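Local coordinates for protein CocE/NonD family hydrolase (PDB 3III) that probably hydrolyses ester or amide bonds, as a CocE/NonD-family member of the alpha/beta-hydrolase superfamily related to X-Pro dipeptidyl-peptidases, at residues G428-K431 with N437-N440; E299-Y304 with Q340-E345; V202-G207 with Q236-H241; S136-R141 with N196-E201. All coordinates share one frame; numbering follows the deposited sequence.

Contact 1: residues G428-K431 with N437-N440; sequences GIKK and NEVN
K430 and E438 cross obliquely, the lysine methylenes running along the carboxylate of E438. K430 NZ reaches E438 OE2 at 2.9 Å in a salt bridge, coming from the syn side and 18° out of the carboxylate plane, while the approach to OE1 is weaker. The lysine turns at its last torsion (chi4 -67°), which directs NZ toward the two carboxylate oxygens. Nearer the backbone, K430 CG lies 3.3 Å from E438 OE2. Q451 OE1 is a second partner of the ammonium group.

The neighbouring pair is disposed differently. K431 and V439 run side by side and point the same way, with K431 CE 3.8 Å from V439 CG2. K431 NZ continues past the valine to L502 O and to the carboxylates of E507 and D339. Between the backbones, V439 N donates to K431 O over 2.7 Å, almost straight at 177°. Water 1 accepts from K431 N and donates to both E438 OE2 and V439 O. The contact thus folds the loop after strand 424-432 back onto that strand, in the beta-rich C-terminal domain of the family.

E438 OE2, gripped by an ammonium and a water, would probably stay ionised, and since each ammonium group has carboxylate partners, the lysine charges are probably largely balanced where loop and strand meet.

Contact 2: residues E299-Y304 with Q340-E345; sequences EWESYY and QFYKGE
The hydroxyl of Y342 bonds to the carboxylate of E301, linking a beta-hairpin turn to a short helix. The hairpin joins strands 333-338 and 343-349, the last two strands at one edge of the large mixed sheet of the alpha/beta-hydrolase core. Its turn, Q340 to K343, is type II, closed by K343 N bonding to Q340 O and by Q340 N bonding to K343 O. Y342 holds the third position, with positive phi.

From CB the tyrosine leaves the turn at an unusual first torsion (chi1 -92°), which swings the ring out from the hairpin toward helix 299-304. At the near end of the ring, CD1 sits 3.6 Å above the plane of the F341 ring, toward its rim. The ring also packs on P442 and makes a cation-pi contact with R297. Further out, CE2 and CZ each approach E301 OE2 to 3.4 Å, the oxygen lying at the ring edge and in its plane. The hydroxyl completes the reach, since OH donates to E301 OE2.

E301 comes from the opposite direction on an extended chain, with its carboxylate plane turned 80° from the ring. Its other oxygen, OE1, takes a hydrogen bond from T96 N, so the two oxygens tie the helix to different parts of the chain. K298 N also bonds to the tyrosine hydroxyl, giving that oxygen two protein partners. The OH to OE2 separation is short, 2.5 Å, and the hydroxyl arrives from above the carboxylate, 42° out of its plane.

Contact 3: residues V202-G207 with Q236-H241; sequences VAFHGG and QAQQEH
Q238 makes the hydrogen bond of this contact, its NE2 donating to A203 O over 2.8 Å at an angle of 160°. The oxygen lies in the amide plane of Q238, and the donor sits in the carbonyl plane of A203, on a lone pair. CG of Q238 is anti to the backbone N (chi1 -178°) and the chain beyond it is extended, carrying the amide from the helix to the A203 carbonyl. D210 O is a second acceptor for NE2, and R215 NE bonds to OE1; with both ends engaged, the rotation of the amide is fixed.

Both segments belong to the mostly helical insertion between the core strands 186-192 and 262-267, probably the counterpart of the helical domain of cocaine esterase. Here the end of helix 198-203 and the short strand 204-205 meet the last turn of helix 234-240.

The apolar part of the contact is the F204 ring. It crosses the glutamine with ring and amide planes 67° apart, and its CZ rests 3.7 Å from Q238 CG. Two backbone oxygens approach the same ring atom: Q238 O lies near the ring plane at its edge, 3.5 Å from CZ, and H241 O comes within 3.4 Å of CZ. The latter oxygen is also hydrogen-bonded by W248 NE1. The F204 ring also meets that of Y199.

Contact 4: residues S136-R141 with N196-E201; sequences SPWSKR and NDMYRE
W138 meets M198, a selenomethionine, with the edge of its indole. M198 CG lies 3.9 Å from W138 CE3, close to the ring plane, and SE reaches on to 3.9 Å from W138 CB. The two side chains run at about a right angle. SE is 5.4 Å from the centre of the six-membered ring and 79° off its normal, an edge-on Met-aromatic contact. The bend at the last torsion of M198 (chi3 70°) turns its methyl aside. The carbonyl O of P137 is 4.1 Å from SE and is itself hydrogen-bonded by R251.

One layer out, W217 stacks on the indole and also touches M198, and E142 OE2 bonds to W138 N. S139, next in the chain, caps helix 140-154 through OG to E142 N. On the other side, E201 OE1 accepts from both N196 N and D197 N, holding the turn before helix 198-203, while R200 NH1 makes a 2.8 Å salt bridge to D197 OD2.

A bound palmitic acid lies about 6 Å from the W138 side chain. Near it, this buried packing joins the N-capped start of a core helix to the first helix of the helical insertion in an alpha/beta-hydrolase fold.

Overall arrangement
From the N terminus the four contacts close one after another, with none nested and none crossing. Contact 4 comes first, bringing the start of helix 140-154 to the start of helix 198-203 across 54 residues. Contact 3 opens at the end of that same helix and closes a 28-residue loop within the helical insertion; the two touch, A203 N lying 3.0 Å from M198 O, probably hydrogen-bonded. Contact 2 then closes 35 intervening residues, linking helix 299-304 to the hairpin at the edge of the core sheet. Contact 1 closes the shortest loop, in the C-terminal beta domain, and touches contact 2 where V439 and N440 pack on Q340 and F341, joining that domain to the core.

Contact 1: residues G428-K431 with N437-N440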
loop_
_atom_site.group_PDB
_atom_site.type_symbol
_atom_site.label_atom_id
_atom_site.label_comp_id
_atom_site.label_asym_id
_atom_site.label_seq_id
_atom_site.Cartn_x
_atom_site.Cartn_y
_atom_site.Cartn_z
ATOM N N GLY A 428 17.387 -2.307 7.232
ATOM C CA GLY A 428 17.309 -2.348 5.823
ATOM C C GLY A 428 18.041 -3.497 5.174
ATOM O O GLY A 428 19.036 -4.012 5.713
ATOM N N ILE A 429 17.492 -3.940 4.040
ATOM C CA ILE A 429 18.155 -4.918 3.175
ATOM C C ILE A 429 18.549 -4.200 1.901
ATOM O O ILE A 429 17.699 -3.524 1.271
ATOM C CB ILE A 429 17.221 -6.065 2.802
ATOM C CG1 ILE A 429 16.622 -6.679 4.068
ATOM C CG2 ILE A 429 17.981 -7.169 1.900
ATOM C CD1 ILE A 429 17.705 -7.249 5.063
ATOM N N LYS A 430 19.817 -4.355 1.515
ATOM C CA LYS A 430 20.365 -3.751 0.271
ATOM C C LYS A 430 20.951 -4.884 -0.589
ATOM O O LYS A 430 21.322 -5.949 -0.065
ATOM C CB LYS A 430 21.484 -2.742 0.589
ATOM C CG LYS A 430 21.048 -1.564 1.388
ATOM C CD LYS A 430 22.137 -0.568 1.685
ATOM C CE LYS A 430 21.515 0.686 2.315
ATOM N NZ LYS A 430 20.631 1.461 1.379
ATOM N N LYS A 431 21.033 -4.634 -1.892
ATOM C CA LYS A 431 21.721 -5.493 -2.829
ATOM C C LYS A 431 22.876 -4.717 -3.361
ATOM O O LYS A 431 22.698 -3.517 -3.696
ATOM C CB LYS A 431 20.837 -5.881 -4.006
ATOM C CG LYS A 431 21.611 -6.858 -4.955
ATOM C CD LYS A 431 20.741 -7.580 -5.950
ATOM C CE LYS A 431 20.755 -7.003 -7.328
ATOM N NZ LYS A 431 20.302 -7.920 -8.405
ATOM N N ASN A 437 28.808 -2.034 -5.597
ATOM C CA ASN A 437 27.927 -0.859 -5.574
ATOM C C ASN A 437 26.473 -1.181 -5.366
ATOM O O ASN A 437 25.987 -2.170 -5.891
ATOM C CB ASN A 437 28.080 -0.111 -6.882
ATOM C CG ASN A 437 29.476 0.422 -7.051
ATOM O OD1 ASN A 437 30.099 0.846 -6.069
ATOM N ND2 ASN A 437 30.003 0.359 -8.260
ATOM N N GLU A 438 25.761 -0.318 -4.631
ATOM C CA GLU A 438 24.389 -0.630 -4.298
ATOM C C GLU A 438 23.539 -0.626 -5.538
ATOM O O GLU A 438 23.704 0.232 -6.429
ATOM C CB GLU A 438 23.798 0.319 -3.260
ATOM C CG GLU A 438 22.366 -0.096 -2.893
ATOM C CD GLU A 438 21.766 0.638 -1.717
ATOM O OE1 GLU A 438 22.450 1.537 -1.210
ATOM O OE2 GLU A 438 20.608 0.300 -1.320
ATOM N N VAL A 439 22.649 -1.595 -5.624
ATOM C CA VAL A 439 21.659 -1.638 -6.719
ATOM C C VAL A 439 20.345 -1.021 -6.186
ATOM O O VAL A 439 19.684 -1.588 -5.276
ATOM C CB VAL A 439 21.388 -3.075 -7.176
ATOM C CG1 VAL A 439 20.259 -3.104 -8.310
ATOM C CG2 VAL A 439 22.677 -3.741 -7.642
ATOM N N ASN A 440 19.971 0.128 -6.732
ATOM C CA ASN A 440 18.770 0.813 -6.266
ATOM C C ASN A 440 17.481 0.311 -6.902
ATOM O O ASN A 440 17.482 -0.147 -8.050
ATOM C CB ASN A 440 18.906 2.319 -6.493
ATOM C CG ASN A 440 19.978 2.944 -5.613
ATOM O OD1 ASN A 440 20.811 3.672 -6.107
ATOM N ND2 ASN A 440 19.937 2.683 -4.292
HETATM O O HOH W 1 19.660 -2.010 -2.425
#

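Contact 2: residues E299-Y304 with Q340-E345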
loop_
_atom_site.group_PDB
_atom_site.type_symbol
_atom_site.label_atom_id
_atom_site.label_comp_id
_atom_site.label_asym_id
_atom_site.label_seq_id
_atom_site.Cartn_x
_atom_site.Cartn_y
_atom_site.Cartn_z
ATOM N N GLU A 299 3.448 3.346 -8.728
ATOM C CA GLU A 299 2.076 3.056 -8.256
ATOM C C GLU A 299 0.952 3.377 -9.230
ATOM O O GLU A 299 0.300 2.449 -9.759
ATOM C CB GLU A 299 1.856 3.749 -6.904
ATOM C CG GLU A 299 0.475 3.680 -6.247
ATOM C CD GLU A 299 0.418 4.501 -4.966
ATOM O OE1 GLU A 299 1.498 4.948 -4.516
ATOM O OE2 GLU A 299 -0.659 4.755 -4.393
ATOM N N TRP A 300 0.714 4.665 -9.455
ATOM C CA TRP A 300 -0.354 5.099 -10.365
ATOM C C TRP A 300 0.029 4.762 -11.812
ATOM O O TRP A 300 -0.834 4.424 -12.625
ATOM C CB TRP A 300 -0.671 6.596 -10.222
ATOM C CG TRP A 300 -1.245 6.949 -8.880
ATOM C CD1 TRP A 300 -2.544 6.773 -8.461
ATOM C CD2 TRP A 300 -0.542 7.498 -7.766
ATOM N NE1 TRP A 300 -2.682 7.186 -7.161
ATOM C CE2 TRP A 300 -1.467 7.611 -6.701
ATOM C CE3 TRP A 300 0.791 7.893 -7.562
ATOM C CZ2 TRP A 300 -1.130 8.147 -5.468
ATOM C CZ3 TRP A 300 1.147 8.402 -6.338
ATOM C CH2 TRP A 300 0.192 8.508 -5.283
ATOM N N GLU A 301 1.311 4.838 -12.152
ATOM C CA GLU A 301 1.751 4.421 -13.484
ATOM C C GLU A 301 1.313 2.971 -13.831
ATOM O O GLU A 301 0.762 2.700 -14.910
ATOM C CB GLU A 301 3.252 4.609 -13.612
ATOM C CG GLU A 301 3.853 3.993 -14.932
ATOM C CD GLU A 301 5.357 4.083 -14.901
ATOM O OE1 GLU A 301 5.888 5.250 -15.016
ATOM O OE2 GLU A 301 5.997 3.026 -14.764
ATOM N N SER A 302 1.486 2.047 -12.893
ATOM C CA SER A 302 1.163 0.689 -13.148
ATOM C C SER A 302 -0.384 0.475 -13.204
ATOM O O SER A 302 -0.847 -0.339 -14.008
ATOM C CB SER A 302 1.782 -0.258 -12.134
ATOM O OG SER A 302 3.212 -0.206 -12.076
ATOM N N TYR A 303 -1.146 1.201 -12.376
ATOM C CA TYR A 303 -2.588 1.096 -12.357
ATOM C C TYR A 303 -3.199 1.422 -13.715
ATOM O O TYR A 303 -4.058 0.694 -14.236
ATOM C CB TYR A 303 -3.161 2.030 -11.302
ATOM C CG TYR A 303 -4.652 2.030 -11.252
ATOM C CD1 TYR A 303 -5.326 0.920 -10.803
ATOM C CD2 TYR A 303 -5.384 3.174 -11.584
ATOM C CE1 TYR A 303 -6.698 0.910 -10.729
ATOM C CE2 TYR A 303 -6.771 3.179 -11.537
ATOM C CZ TYR A 303 -7.419 2.015 -11.102
ATOM O OH TYR A 303 -8.775 1.987 -10.972
ATOM N N TYR A 304 -2.685 2.492 -14.323
ATOM C CA TYR A 304 -3.224 3.039 -15.565
ATOM C C TYR A 304 -2.560 2.478 -16.798
ATOM O O TYR A 304 -2.987 2.772 -17.895
ATOM C CB TYR A 304 -3.043 4.563 -15.559
ATOM C CG TYR A 304 -4.016 5.245 -14.614
ATOM C CD1 TYR A 304 -5.372 5.147 -14.805
ATOM C CD2 TYR A 304 -3.555 5.951 -13.514
ATOM C CE1 TYR A 304 -6.293 5.738 -13.899
ATOM C CE2 TYR A 304 -4.422 6.571 -12.653
ATOM C CZ TYR A 304 -5.795 6.463 -12.831
ATOM O OH TYR A 304 -6.615 7.087 -11.921
ATOM N N GLN A 340 17.224 -5.142 -11.328
ATOM C CA GLN A 340 17.653 -3.752 -11.225
ATOM C C GLN A 340 16.403 -2.848 -11.327
ATOM O O GLN A 340 15.269 -3.342 -11.479
ATOM C CB GLN A 340 18.679 -3.368 -12.315
ATOM C CG GLN A 340 19.989 -4.128 -12.336
ATOM C CD GLN A 340 21.198 -3.359 -11.722
ATOM O OE1 GLN A 340 21.252 -2.088 -11.691
ATOM N NE2 GLN A 340 22.189 -4.134 -11.214
ATOM N N PHE A 341 16.628 -1.538 -11.291
ATOM C CA PHE A 341 15.557 -0.527 -11.366
ATOM C C PHE A 341 14.847 -0.756 -12.695
ATOM O O PHE A 341 15.477 -0.656 -13.787
ATOM C CB PHE A 341 16.163 0.905 -11.267
ATOM C CG PHE A 341 15.173 2.005 -11.474
ATOM C CD1 PHE A 341 14.467 2.530 -10.425
ATOM C CD2 PHE A 341 14.934 2.486 -12.740
ATOM C CE1 PHE A 341 13.501 3.529 -10.621
ATOM C CE2 PHE A 341 13.959 3.470 -12.969
ATOM C CZ PHE A 341 13.263 4.018 -11.894
ATOM N N TYR A 342 13.541 -1.015 -12.634
ATOM C CA TYR A 342 12.747 -1.237 -13.895
ATOM C C TYR A 342 13.294 -2.356 -14.775
ATOM O O TYR A 342 13.183 -2.322 -16.036
ATOM C CB TYR A 342 12.602 0.085 -14.651
ATOM C CG TYR A 342 11.314 0.783 -14.237
ATOM C CD1 TYR A 342 11.117 1.208 -12.918
ATOM C CD2 TYR A 342 10.251 0.931 -15.153
ATOM C CE1 TYR A 342 9.926 1.820 -12.510
ATOM C CE2 TYR A 342 9.031 1.521 -14.735
ATOM C CZ TYR A 342 8.917 2.016 -13.420
ATOM O OH TYR A 342 7.716 2.613 -12.994
ATOM N N LYS A 343 13.871 -3.354 -14.122
ATOM C CA LYS A 343 14.371 -4.547 -14.842
ATOM C C LYS A 343 14.072 -5.735 -13.950
ATOM O O LYS A 343 14.610 -5.863 -12.840
ATOM C CB LYS A 343 15.843 -4.479 -15.118
ATOM C CG LYS A 343 16.378 -5.695 -15.892
ATOM C CD LYS A 343 17.891 -5.777 -15.818
ATOM C CE LYS A 343 18.459 -6.947 -16.644
ATOM N NZ LYS A 343 18.135 -8.249 -15.996
ATOM N N GLY A 344 13.230 -6.622 -14.432
ATOM C CA GLY A 344 12.910 -7.860 -13.683
ATOM C C GLY A 344 12.120 -8.832 -14.506
ATOM O O GLY A 344 11.845 -8.570 -15.686
ATOM N N GLU A 345 11.741 -9.952 -13.906
ATOM C CA GLU A 345 11.047 -11.011 -14.609
ATOM C C GLU A 345 9.776 -11.309 -13.815
ATOM O O GLU A 345 9.808 -11.403 -12.580
ATOM C CB GLU A 345 11.990 -12.227 -14.641
ATOM C CG GLU A 345 11.343 -13.490 -15.076
ATOM C CD GLU A 345 12.290 -14.730 -15.129
ATOM O OE1 GLU A 345 13.418 -14.741 -14.555
ATOM O OE2 GLU A 345 11.834 -15.703 -15.736
#

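Contact 3: residues V202-G207 with Q236-H241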
loop_
_atom_site.group_PDB
_atom_site.type_symbol
_atom_site.label_atom_id
_atom_site.label_comp_id
_atom_site.label_asym_id
_atom_site.label_seq_id
_atom_site.Cartn_x
_atom_site.Cartn_y
_atom_site.Cartn_z
ATOM N N VAL A 202 0.770 3.080 8.604
ATOM C CA VAL A 202 0.975 4.491 8.252
ATOM C C VAL A 202 1.221 5.407 9.477
ATOM O O VAL A 202 2.059 6.281 9.392
ATOM C CB VAL A 202 -0.168 5.076 7.366
ATOM C CG1 VAL A 202 -1.520 5.163 8.122
ATOM C CG2 VAL A 202 0.252 6.446 6.793
ATOM N N ALA A 203 0.439 5.241 10.562
ATOM C CA ALA A 203 0.575 6.073 11.786
ATOM C C ALA A 203 1.905 5.805 12.538
ATOM O O ALA A 203 2.528 6.714 13.096
ATOM C CB ALA A 203 -0.682 5.915 12.736
ATOM N N PHE A 204 2.329 4.540 12.548
ATOM C CA PHE A 204 3.551 4.123 13.200
ATOM C C PHE A 204 4.167 2.998 12.409
ATOM O O PHE A 204 3.491 2.163 11.824
ATOM C CB PHE A 204 3.317 3.591 14.639
ATOM C CG PHE A 204 2.527 4.537 15.542
ATOM C CD1 PHE A 204 3.177 5.397 16.466
ATOM C CD2 PHE A 204 1.144 4.562 15.468
ATOM C CE1 PHE A 204 2.460 6.288 17.237
ATOM C CE2 PHE A 204 0.431 5.411 16.283
ATOM C CZ PHE A 204 1.099 6.293 17.148
ATOM N N HIS A 205 5.470 2.964 12.393
ATOM C CA HIS A 205 6.166 1.797 11.857
ATOM C C HIS A 205 6.880 1.102 12.979
ATOM O O HIS A 205 7.768 1.666 13.583
ATOM C CB HIS A 205 7.140 2.217 10.780
ATOM C CG HIS A 205 6.486 2.887 9.642
ATOM N ND1 HIS A 205 6.606 4.239 9.419
ATOM C CD2 HIS A 205 5.651 2.413 8.686
ATOM C CE1 HIS A 205 5.895 4.563 8.355
ATOM N NE2 HIS A 205 5.318 3.476 7.885
ATOM N N GLY A 206 6.462 -0.133 13.286
ATOM C CA GLY A 206 7.076 -0.820 14.432
ATOM C C GLY A 206 6.905 -0.074 15.727
ATOM O O GLY A 206 7.703 -0.220 16.651
ATOM N N GLY A 207 5.827 0.714 15.836
ATOM C CA GLY A 207 5.673 1.541 17.016
ATOM C C GLY A 207 6.325 2.927 16.946
ATOM O O GLY A 207 6.144 3.747 17.878
ATOM N N GLN A 236 -3.618 14.543 16.416
ATOM C CA GLN A 236 -3.779 14.364 17.860
ATOM C C GLN A 236 -3.999 12.879 18.222
ATOM O O GLN A 236 -3.496 12.411 19.266
ATOM C CB GLN A 236 -4.904 15.265 18.414
ATOM C CG GLN A 236 -5.126 15.139 19.927
ATOM C CD GLN A 236 -3.857 15.431 20.772
ATOM O OE1 GLN A 236 -3.002 16.227 20.356
ATOM N NE2 GLN A 236 -3.755 14.823 21.980
ATOM N N ALA A 237 -4.677 12.119 17.353
ATOM C CA ALA A 237 -4.941 10.694 17.603
ATOM C C ALA A 237 -3.587 9.966 17.700
ATOM O O ALA A 237 -3.366 9.152 18.628
ATOM C CB ALA A 237 -5.891 10.046 16.491
ATOM N N GLN A 238 -2.654 10.343 16.829
ATOM C CA GLN A 238 -1.310 9.738 16.829
ATOM C C GLN A 238 -0.560 10.093 18.111
ATOM O O GLN A 238 0.133 9.287 18.666
ATOM C CB GLN A 238 -0.482 10.193 15.627
ATOM C CG GLN A 238 0.954 9.563 15.514
ATOM C CD GLN A 238 1.771 10.277 14.410
ATOM O OE1 GLN A 238 1.806 11.497 14.385
ATOM N NE2 GLN A 238 2.376 9.518 13.487
ATOM N N GLN A 239 -0.676 11.333 18.551
ATOM C CA GLN A 239 -0.048 11.729 19.787
ATOM C C GLN A 239 -0.569 10.899 20.968
ATOM O O GLN A 239 0.173 10.491 21.819
ATOM C CB GLN A 239 -0.447 13.176 20.126
ATOM C CG GLN A 239 0.151 14.258 19.288
ATOM C CD GLN A 239 1.590 14.434 19.606
ATOM O OE1 GLN A 239 1.958 15.139 20.568
ATOM N NE2 GLN A 239 2.436 13.767 18.810
ATOM N N GLU A 240 -1.884 10.776 21.086
ATOM C CA GLU A 240 -2.479 10.269 22.307
ATOM C C GLU A 240 -2.789 8.772 22.313
ATOM O O GLU A 240 -3.213 8.236 23.352
ATOM C CB GLU A 240 -3.739 11.117 22.679
ATOM C CG GLU A 240 -4.918 10.819 21.816
ATOM C CD GLU A 240 -5.990 11.914 21.759
ATOM O OE1 GLU A 240 -7.044 11.626 21.118
ATOM O OE2 GLU A 240 -5.776 13.016 22.273
ATOM N N HIS A 241 -2.535 8.089 21.202
ATOM C CA HIS A 241 -2.710 6.635 21.111
ATOM C C HIS A 241 -1.401 5.981 20.609
ATOM O O HIS A 241 -1.311 5.521 19.452
ATOM C CB HIS A 241 -3.873 6.308 20.198
ATOM C CG HIS A 241 -5.211 6.769 20.729
ATOM N ND1 HIS A 241 -5.853 6.138 21.761
ATOM C CD2 HIS A 241 -6.023 7.791 20.360
ATOM C CE1 HIS A 241 -6.995 6.753 22.021
ATOM N NE2 HIS A 241 -7.133 7.753 21.175
#

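Contact 4: residues S136-R141 with N196-E201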
loop_
_atom_site.group_PDB
_atom_site.type_symbol
_atom_site.label_atom_id
_atom_site.label_comp_id
_atom_site.label_asym_id
_atom_site.label_seq_id
_atom_site.Cartn_x
_atom_site.Cartn_y
_atom_site.Cartn_z
ATOM N N SER A 136 -14.121 10.831 8.995
ATOM C CA SER A 136 -13.294 9.908 9.751
ATOM C C SER A 136 -12.699 8.889 8.782
ATOM O O SER A 136 -13.309 7.857 8.465
ATOM C CB SER A 136 -14.094 9.221 10.858
ATOM O OG SER A 136 -13.228 8.334 11.539
ATOM N N PRO A 137 -11.527 9.187 8.246
ATOM C CA PRO A 137 -10.943 8.359 7.192
ATOM C C PRO A 137 -10.684 6.923 7.619
ATOM O O PRO A 137 -10.203 6.690 8.708
ATOM C CB PRO A 137 -9.598 9.021 6.913
ATOM C CG PRO A 137 -9.655 10.336 7.515
ATOM C CD PRO A 137 -10.700 10.356 8.556
ATOM N N TRP A 138 -10.992 5.964 6.743
ATOM C CA TRP A 138 -10.541 4.582 6.930
ATOM C C TRP A 138 -11.094 4.047 8.242
ATOM O O TRP A 138 -10.361 3.504 9.083
ATOM C CB TRP A 138 -8.999 4.524 6.827
ATOM C CG TRP A 138 -8.466 5.021 5.545
ATOM C CD1 TRP A 138 -9.187 5.217 4.393
ATOM C CD2 TRP A 138 -7.106 5.376 5.212
ATOM N NE1 TRP A 138 -8.383 5.666 3.406
ATOM C CE2 TRP A 138 -7.098 5.768 3.870
ATOM C CE3 TRP A 138 -5.896 5.391 5.915
ATOM C CZ2 TRP A 138 -5.930 6.173 3.202
ATOM C CZ3 TRP A 138 -4.711 5.785 5.232
ATOM C CH2 TRP A 138 -4.747 6.186 3.910
ATOM N N SER A 139 -12.421 4.203 8.399
ATOM C CA SER A 139 -13.149 3.772 9.550
ATOM C C SER A 139 -14.349 2.926 9.148
ATOM O O SER A 139 -14.780 2.937 8.013
ATOM C CB SER A 139 -13.646 4.997 10.328
ATOM O OG SER A 139 -14.570 5.778 9.538
ATOM N N LYS A 140 -14.960 2.283 10.117
ATOM C CA LYS A 140 -16.138 1.522 9.862
ATOM C C LYS A 140 -17.316 2.427 9.494
ATOM O O LYS A 140 -18.078 2.080 8.617
ATOM C CB LYS A 140 -16.535 0.700 11.079
ATOM C CG LYS A 140 -17.747 -0.225 10.763
ATOM C CD LYS A 140 -17.970 -1.164 11.904
ATOM C CE LYS A 140 -19.116 -2.080 11.645
ATOM N NZ LYS A 140 -19.344 -2.978 12.739
ATOM N N ARG A 141 -17.470 3.551 10.177
ATOM C CA ARG A 141 -18.533 4.508 9.843
ATOM C C ARG A 141 -18.411 4.996 8.387
ATOM O O ARG A 141 -19.386 5.161 7.689
ATOM C CB ARG A 141 -18.587 5.677 10.836
ATOM C CG ARG A 141 -17.407 6.676 10.837
ATOM C CD ARG A 141 -17.784 7.841 11.845
ATOM N NE ARG A 141 -18.947 8.541 11.296
ATOM C CZ ARG A 141 -19.693 9.416 11.978
ATOM N NH1 ARG A 141 -19.392 9.743 13.211
ATOM N NH2 ARG A 141 -20.743 9.969 11.406
ATOM N N ASN A 196 -4.640 -1.511 5.340
ATOM C CA ASN A 196 -5.854 -1.766 6.083
ATOM C C ASN A 196 -5.692 -1.899 7.613
ATOM O O ASN A 196 -6.603 -2.310 8.285
ATOM C CB ASN A 196 -6.561 -2.960 5.471
ATOM C CG ASN A 196 -5.653 -4.107 5.267
ATOM O OD1 ASN A 196 -5.096 -4.625 6.206
ATOM N ND2 ASN A 196 -5.432 -4.477 3.999
ATOM N N ASP A 197 -4.530 -1.497 8.137
ATOM C CA ASP A 197 -4.238 -1.438 9.569
ATOM C C ASP A 197 -3.430 -0.184 9.822
ATOM O O ASP A 197 -2.233 -0.171 9.671
ATOM C CB ASP A 197 -3.483 -2.688 10.019
ATOM C CG ASP A 197 -3.227 -2.732 11.556
ATOM O OD1 ASP A 197 -3.338 -1.680 12.255
ATOM O OD2 ASP A 197 -2.832 -3.844 12.027
HETATM N N MSE A 198 -4.109 0.900 10.145
HETATM C CA MSE A 198 -3.463 2.198 10.207
HETATM C C MSE A 198 -2.342 2.230 11.213
HETATM O O MSE A 198 -1.307 2.845 10.944
HETATM C CB MSE A 198 -4.465 3.313 10.547
HETATM C CG MSE A 198 -5.335 3.666 9.414
HETATM SE SE MSE A 198 -6.579 5.162 9.871
HETATM C CE MSE A 198 -5.174 6.620 9.978
ATOM N N TYR A 199 -2.544 1.637 12.387
ATOM C CA TYR A 199 -1.501 1.673 13.395
ATOM C C TYR A 199 -0.160 1.066 12.898
ATOM O O TYR A 199 0.900 1.572 13.185
ATOM C CB TYR A 199 -1.956 0.924 14.664
ATOM C CG TYR A 199 -0.938 1.013 15.712
ATOM C CD1 TYR A 199 -0.877 2.123 16.555
ATOM C CD2 TYR A 199 0.026 0.016 15.852
ATOM C CE1 TYR A 199 0.169 2.234 17.543
ATOM C CE2 TYR A 199 1.006 0.113 16.791
ATOM C CZ TYR A 199 1.080 1.215 17.651
ATOM O OH TYR A 199 2.113 1.285 18.571
ATOM N N ARG A 200 -0.227 -0.037 12.175
ATOM C CA ARG A 200 0.959 -0.759 11.775
ATOM C C ARG A 200 1.515 -0.290 10.482
ATOM O O ARG A 200 2.659 -0.671 10.156
ATOM C CB ARG A 200 0.693 -2.265 11.691
ATOM C CG ARG A 200 0.620 -2.926 13.059
ATOM C CD ARG A 200 0.363 -4.469 12.938
ATOM N NE ARG A 200 0.274 -5.044 14.278
ATOM C CZ ARG A 200 -0.775 -4.939 15.070
ATOM N NH1 ARG A 200 -1.866 -4.329 14.640
ATOM N NH2 ARG A 200 -0.733 -5.450 16.298
ATOM N N GLU A 201 0.727 0.458 9.702
ATOM C CA GLU A 201 1.075 0.667 8.293
ATOM C C GLU A 201 1.346 2.097 7.895
ATOM O O GLU A 201 2.117 2.295 6.971
ATOM C CB GLU A 201 0.103 -0.047 7.349
ATOM C CG GLU A 201 0.143 -1.557 7.697
ATOM C CD GLU A 201 -0.923 -2.449 7.126
ATOM O OE1 GLU A 201 -1.927 -1.946 6.566
ATOM O OE2 GLU A 201 -0.758 -3.703 7.289
#